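Local atomic coordinates of polyketide synthase PksR (Bacillus subtilis, PDB entry 4U3V), a protein that takes part in building the polyketide antibiotic bacillaene, the piece described here being its enoyl-isomerase domain, a double hotdog of the dehydratase family. Residues E39-G44 against E169-I174; D235-K240 against V275-G280. All coordinates share one frame; numbering follows the deposited sequence.

In the fold
Contact 1 joins the two hotdog halves predicted for this domain: helix 40-43 belongs to the N-terminal one, and the loop between strands 166-167 and 174-180 to the C-terminal one. Contact 2 pairs two antiparallel strands of the C-terminal half, 230-239 and 274-283. Strand 230-239 also pairs with strand 75-83 of the N-terminal half, so the sheets of the two halves run together there. Both segments of contact 1 precede both segments of contact 2 in the sequence. Their centres are about 23 Å apart, on opposite sides of the chain's centre, and their nearest atoms about 11 Å. Helix 205-219 relates them, since F171 packs on L206 and L276 on M207.

Contact 1 of 2, residues E39-G44 against E169-I174; sequences EPYVQG and ELFKTI
F171 directs its ring at helix 40-43 and meets Y41 with the far corner of that ring. Its CZ stands 3.9 Å above one face of the Y41 ring, displaced toward the rim, with Y41 CD1 as its nearest ring atom. The ring planes are inclined at 56° and the centroids lie 5.4 Å apart, an oblique pairing. Backbone oxygen also reaches F171: Y41 O lies at the ring edge near its plane, 3.5 Å from F171 CZ, and G44 O approaches obliquely, 3.4 Å from F171 CD2. The contact is a seam between the two halves of the double hotdog, a short helix of the first half packed against a 3-10 turn of the second. L170 adds one methyl: chi1 -174° and chi2 55° together turn CD2 toward the helix, 3.7 Å from Y41 CA and 4.0 Å from Y41 CD1. A backbone hydrogen bond between G44 and G168 links the end of the helix to the residue just before the 3-10 segment. Beyond the two segments, Y41 OH is hydrogen-bonded to T57 OG1, which ties down the polar end of the ring, while W167 meets F171 edge-to-face and helix 205-219 touches F171 through L206 and N209.

Contact 2 of 2, residues D235-K240 against V275-G280; sequences DIQFTK and VLHYSG
Q237 and H277 both hold CG beside the backbone N (chi1 near -50°), and the glutamine chain runs extended to its amide. Q237 OE1 thereby meets H277 ND1 in a hydrogen bond of 2.7 Å, nearly straight at 171°. The oxygen lies almost in the imidazole plane; the donor is tilted from the carbonyl plane, with amide and ring 52° apart. Here the main chains form an antiparallel hydrogen-bonded pair, with Q237 N to H277 O at 2.8 Å and H277 N to Q237 O at 3.1 Å. D235 and S279 form a second such pair, joined by S279 N to D235 O at 2.8 Å and D235 N to S279 O. Between them, on the other face, I236 and Y278 make a non-hydrogen-bonded pair whose side chains lie alongside each other. There L276 CD1 touches I236 CG2 at 3.8 Å and F238 CB at 3.7 Å, and helix 205-219 packs on L276 and Y278 through M207, the central helix against the sheet of a hotdog. Strand 230-239 also bonds to strand 75-83 of the N-terminal half (I236 with I78, F238 with G76). Toward T239, water replaces direct pairing: one molecule accepts from T239 N and donates to V275 O, and a second bridges T239 OG1 and V275 O. H277 NE2 bonds to T274 OG1, so the ring is gripped at both nitrogens, which should hold its rotation.

Contact 1 of 2, residues E39-G44 against E169-I174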
loop_
_atom_site.group_PDB
_atom_site.type_symbol
_atom_site.label_atom_id
_atom_site.label_comp_id
_atom_site.label_asym_id
_atom_site.label_seq_id
_atom_site.Cartn_x
_atom_site.Cartn_y
_atom_site.Cartn_z
ATOM N N GLU A 39 3.269 -15.900 -11.407
ATOM C CA GLU A 39 2.401 -14.830 -11.911
ATOM C C GLU A 39 3.073 -13.426 -11.818
ATOM O O GLU A 39 3.986 -13.221 -11.005
ATOM C CB GLU A 39 1.065 -14.845 -11.168
ATOM C CG GLU A 39 1.179 -14.434 -9.712
ATOM C CD GLU A 39 -0.180 -14.380 -9.063
ATOM O OE1 GLU A 39 -0.512 -15.320 -8.308
ATOM O OE2 GLU A 39 -0.953 -13.438 -9.368
ATOM N N PRO A 40 2.657 -12.470 -12.674
ATOM C CA PRO A 40 3.394 -11.189 -12.749
ATOM C C PRO A 40 3.421 -10.395 -11.430
ATOM O O PRO A 40 4.431 -9.789 -11.102
ATOM C CB PRO A 40 2.640 -10.407 -13.835
ATOM C CG PRO A 40 2.007 -11.454 -14.699
ATOM C CD PRO A 40 1.760 -12.667 -13.831
ATOM N N TYR A 41 2.364 -10.497 -10.624
ATOM C CA TYR A 41 2.364 -9.839 -9.302
ATOM C C TYR A 41 3.526 -10.317 -8.406
ATOM O O TYR A 41 4.048 -9.554 -7.587
ATOM C CB TYR A 41 1.026 -10.110 -8.617
ATOM C CG TYR A 41 0.775 -9.270 -7.374
ATOM C CD1 TYR A 41 0.165 -8.030 -7.475
ATOM C CD2 TYR A 41 1.127 -9.737 -6.106
ATOM C CE1 TYR A 41 -0.119 -7.284 -6.339
ATOM C CE2 TYR A 41 0.813 -9.020 -4.965
ATOM C CZ TYR A 41 0.220 -7.775 -5.093
ATOM O OH TYR A 41 -0.147 -7.062 -3.954
ATOM N N VAL A 42 3.925 -11.594 -8.546
ATOM C CA VAL A 42 4.942 -12.186 -7.683
ATOM C C VAL A 42 6.317 -12.045 -8.336
ATOM O O VAL A 42 7.281 -11.685 -7.646
ATOM C CB VAL A 42 4.641 -13.681 -7.395
ATOM C CG1 VAL A 42 5.732 -14.319 -6.536
ATOM C CG2 VAL A 42 3.312 -13.784 -6.662
ATOM N N GLN A 43 6.366 -12.312 -9.646
ATOM C CA GLN A 43 7.612 -12.141 -10.438
ATOM C C GLN A 43 8.088 -10.696 -10.329
ATOM O O GLN A 43 9.289 -10.416 -10.377
ATOM C CB GLN A 43 7.357 -12.384 -11.924
ATOM C CG GLN A 43 7.093 -13.814 -12.329
ATOM C CD GLN A 43 6.823 -13.929 -13.817
ATOM O OE1 GLN A 43 6.085 -13.123 -14.393
ATOM N NE2 GLN A 43 7.437 -14.923 -14.454
ATOM N N GLY A 44 7.133 -9.785 -10.185
ATOM C CA GLY A 44 7.432 -8.347 -10.171
ATOM C C GLY A 44 8.009 -7.673 -8.936
ATOM O O GLY A 44 8.240 -6.449 -8.934
ATOM N N GLU A 169 7.068 -4.783 -14.478
ATOM C CA GLU A 169 6.361 -3.664 -15.124
ATOM C C GLU A 169 4.956 -3.346 -14.601
ATOM O O GLU A 169 4.503 -2.203 -14.689
ATOM C CB GLU A 169 6.270 -3.860 -16.642
ATOM C CG GLU A 169 7.618 -4.041 -17.326
ATOM C CD GLU A 169 8.474 -2.785 -17.286
ATOM O OE1 GLU A 169 7.991 -1.735 -17.764
ATOM O OE2 GLU A 169 9.609 -2.841 -16.743
ATOM N N LEU A 170 4.243 -4.368 -14.130
ATOM C CA LEU A 170 2.982 -4.199 -13.409
ATOM C C LEU A 170 3.000 -3.040 -12.385
ATOM O O LEU A 170 1.986 -2.354 -12.207
ATOM C CB LEU A 170 2.696 -5.504 -12.636
ATOM C CG LEU A 170 1.346 -5.568 -11.928
ATOM C CD1 LEU A 170 0.229 -5.298 -12.935
ATOM C CD2 LEU A 170 1.105 -6.874 -11.169
ATOM N N PHE A 171 4.066 -3.000 -11.592
ATOM C CA PHE A 171 4.186 -2.034 -10.458
ATOM C C PHE A 171 4.633 -0.631 -10.904
ATOM O O PHE A 171 4.615 0.325 -10.105
ATOM C CB PHE A 171 5.138 -2.580 -9.380
ATOM C CG PHE A 171 4.620 -3.821 -8.687
ATOM C CD1 PHE A 171 3.540 -3.743 -7.816
ATOM C CD2 PHE A 171 5.185 -5.070 -8.940
ATOM C CE1 PHE A 171 3.010 -4.880 -7.213
ATOM C CE2 PHE A 171 4.678 -6.207 -8.321
ATOM C CZ PHE A 171 3.575 -6.119 -7.474
ATOM N N LYS A 172 5.068 -0.497 -12.157
ATOM C CA LYS A 172 5.586 0.795 -12.638
ATOM C C LYS A 172 4.456 1.738 -13.050
ATOM O O LYS A 172 4.200 1.943 -14.239
ATOM C CB LYS A 172 6.564 0.576 -13.794
ATOM C CG LYS A 172 7.749 -0.275 -13.383
ATOM C CD LYS A 172 8.891 -0.258 -14.388
ATOM C CE LYS A 172 10.090 -0.978 -13.808
ATOM N NZ LYS A 172 11.152 -1.252 -14.810
ATOM N N THR A 173 3.794 2.325 -12.063
ATOM C CA THR A 173 2.569 3.071 -12.264
ATOM C C THR A 173 2.801 4.582 -12.319
ATOM O O THR A 173 1.873 5.340 -12.580
ATOM C CB THR A 173 1.606 2.809 -11.113
ATOM O OG1 THR A 173 2.262 3.140 -9.888
ATOM C CG2 THR A 173 1.221 1.340 -11.051
ATOM N N ILE A 174 4.010 5.025 -12.010
ATOM C CA ILE A 174 4.200 6.468 -11.784
ATOM C C ILE A 174 4.492 7.136 -13.130
ATOM O O ILE A 174 5.357 6.677 -13.871
ATOM C CB ILE A 174 5.392 6.706 -10.875
ATOM C CG1 ILE A 174 5.024 6.219 -9.467
ATOM C CG2 ILE A 174 5.781 8.199 -10.858
ATOM C CD1 ILE A 174 6.207 6.122 -8.538
#

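Contact 2 of 2, residues D235-K240 against V275-G280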
loop_
_atom_site.group_PDB
_atom_site.type_symbol
_atom_site.label_atom_id
_atom_site.label_comp_id
_atom_site.label_asym_id
_atom_site.label_seq_id
_atom_site.Cartn_x
_atom_site.Cartn_y
_atom_site.Cartn_z
ATOM N N ASP A 235 -2.946 4.405 9.923
ATOM C CA ASP A 235 -4.357 4.632 9.617
ATOM C C ASP A 235 -4.613 4.664 8.119
ATOM O O ASP A 235 -3.905 5.340 7.353
ATOM C CB ASP A 235 -4.862 5.915 10.291
ATOM C CG ASP A 235 -6.390 5.991 10.352
ATOM O OD1 ASP A 235 -7.018 5.165 11.059
ATOM O OD2 ASP A 235 -6.966 6.885 9.696
ATOM N N ILE A 236 -5.707 4.037 7.685
ATOM C CA ILE A 236 -6.180 4.233 6.339
ATOM C C ILE A 236 -7.638 4.619 6.421
ATOM O O ILE A 236 -8.384 3.982 7.157
ATOM C CB ILE A 236 -6.085 2.921 5.514
ATOM C CG1 ILE A 236 -4.708 2.271 5.730
ATOM C CG2 ILE A 236 -6.452 3.196 4.050
ATOM C CD1 ILE A 236 -4.495 0.981 4.938
ATOM N N GLN A 237 -8.032 5.660 5.705
ATOM C CA GLN A 237 -9.463 6.000 5.583
ATOM C C GLN A 237 -9.893 5.835 4.163
ATOM O O GLN A 237 -9.327 6.444 3.273
ATOM C CB GLN A 237 -9.714 7.475 5.986
ATOM C CG GLN A 237 -9.092 7.889 7.310
ATOM C CD GLN A 237 -9.430 9.335 7.662
ATOM O OE1 GLN A 237 -9.682 10.157 6.779
ATOM N NE2 GLN A 237 -9.367 9.660 8.937
ATOM N N PHE A 238 -10.936 5.033 3.932
ATOM C CA PHE A 238 -11.248 4.626 2.585
ATOM C C PHE A 238 -12.771 4.544 2.365
ATOM O O PHE A 238 -13.526 4.489 3.329
ATOM C CB PHE A 238 -10.613 3.233 2.324
ATOM C CG PHE A 238 -11.020 2.200 3.320
ATOM C CD1 PHE A 238 -12.184 1.457 3.094
ATOM C CD2 PHE A 238 -10.337 2.028 4.528
ATOM C CE1 PHE A 238 -12.617 0.562 4.045
ATOM C CE2 PHE A 238 -10.742 1.082 5.459
ATOM C CZ PHE A 238 -11.940 0.395 5.235
ATOM N N THR A 239 -13.163 4.532 1.096
ATOM C CA THR A 239 -14.557 4.247 0.658
ATOM C C THR A 239 -14.655 3.052 -0.286
ATOM O O THR A 239 -13.636 2.507 -0.732
ATOM C CB THR A 239 -15.185 5.446 -0.070
ATOM O OG1 THR A 239 -14.766 5.472 -1.443
ATOM C CG2 THR A 239 -14.777 6.749 0.608
ATOM N N LYS A 240 -15.899 2.683 -0.614
ATOM C CA LYS A 240 -16.183 1.561 -1.498
ATOM C C LYS A 240 -16.075 1.956 -2.962
ATOM O O LYS A 240 -16.073 1.089 -3.823
ATOM C CB LYS A 240 -17.592 1.026 -1.230
ATOM C CG LYS A 240 -17.687 0.007 -0.111
ATOM C CD LYS A 240 -19.034 -0.710 -0.113
ATOM C CE LYS A 240 -19.035 -1.906 -1.055
ATOM N NZ LYS A 240 -18.279 -3.063 -0.498
ATOM N N VAL A 275 -9.677 11.034 -2.181
ATOM C CA VAL A 275 -10.527 9.838 -2.273
ATOM C C VAL A 275 -10.027 8.668 -1.418
ATOM O O VAL A 275 -10.742 7.677 -1.230
ATOM C CB VAL A 275 -10.596 9.414 -3.760
ATOM C CG1 VAL A 275 -11.315 10.476 -4.616
ATOM C CG2 VAL A 275 -9.216 9.175 -4.332
ATOM N N LEU A 276 -8.878 8.864 -0.762
ATOM C CA LEU A 276 -8.326 7.841 0.114
ATOM C C LEU A 276 -7.182 8.515 0.887
ATOM O O LEU A 276 -6.482 9.350 0.294
ATOM C CB LEU A 276 -7.761 6.720 -0.772
ATOM C CG LEU A 276 -6.886 5.631 -0.154
ATOM C CD1 LEU A 276 -7.666 4.855 0.884
ATOM C CD2 LEU A 276 -6.400 4.670 -1.258
ATOM N N HIS A 277 -7.124 8.273 2.192
ATOM C CA HIS A 277 -6.107 8.868 3.087
ATOM C C HIS A 277 -5.330 7.768 3.749
ATOM O O HIS A 277 -5.906 6.853 4.355
ATOM C CB HIS A 277 -6.705 9.749 4.197
ATOM C CG HIS A 277 -7.683 10.811 3.712
ATOM N ND1 HIS A 277 -8.786 11.160 4.430
ATOM C CD2 HIS A 277 -7.712 11.590 2.548
ATOM C CE1 HIS A 277 -9.506 12.064 3.728
ATOM N NE2 HIS A 277 -8.823 12.373 2.612
ATOM N N TYR A 278 -4.003 7.894 3.734
ATOM C CA TYR A 278 -3.157 7.103 4.641
ATOM C C TYR A 278 -2.461 8.037 5.617
ATOM O O TYR A 278 -2.003 9.096 5.222
ATOM C CB TYR A 278 -2.013 6.420 3.872
ATOM C CG TYR A 278 -2.431 5.535 2.713
ATOM C CD1 TYR A 278 -2.384 4.136 2.830
ATOM C CD2 TYR A 278 -2.746 6.075 1.484
ATOM C CE1 TYR A 278 -2.667 3.322 1.752
ATOM C CE2 TYR A 278 -3.002 5.263 0.381
ATOM C CZ TYR A 278 -2.996 3.888 0.524
ATOM O OH TYR A 278 -3.230 3.079 -0.577
ATOM N N SER A 279 -2.278 7.593 6.840
ATOM C CA SER A 279 -1.534 8.375 7.811
ATOM C C SER A 279 -0.539 7.474 8.547
ATOM O O SER A 279 -0.809 6.287 8.815
ATOM C CB SER A 279 -2.519 9.126 8.742
ATOM O OG SER A 279 -2.532 8.561 10.031
ATOM N N GLY A 280 0.681 7.970 8.779
ATOM C CA GLY A 280 1.702 7.134 9.404
ATOM C C GLY A 280 2.030 5.897 8.587
ATOM O O GLY A 280 2.144 4.787 9.122
HETATM O O HOH W 1 -10.919 5.075 -0.791
HETATM O O HOH W 2 -13.358 7.639 -2.325
#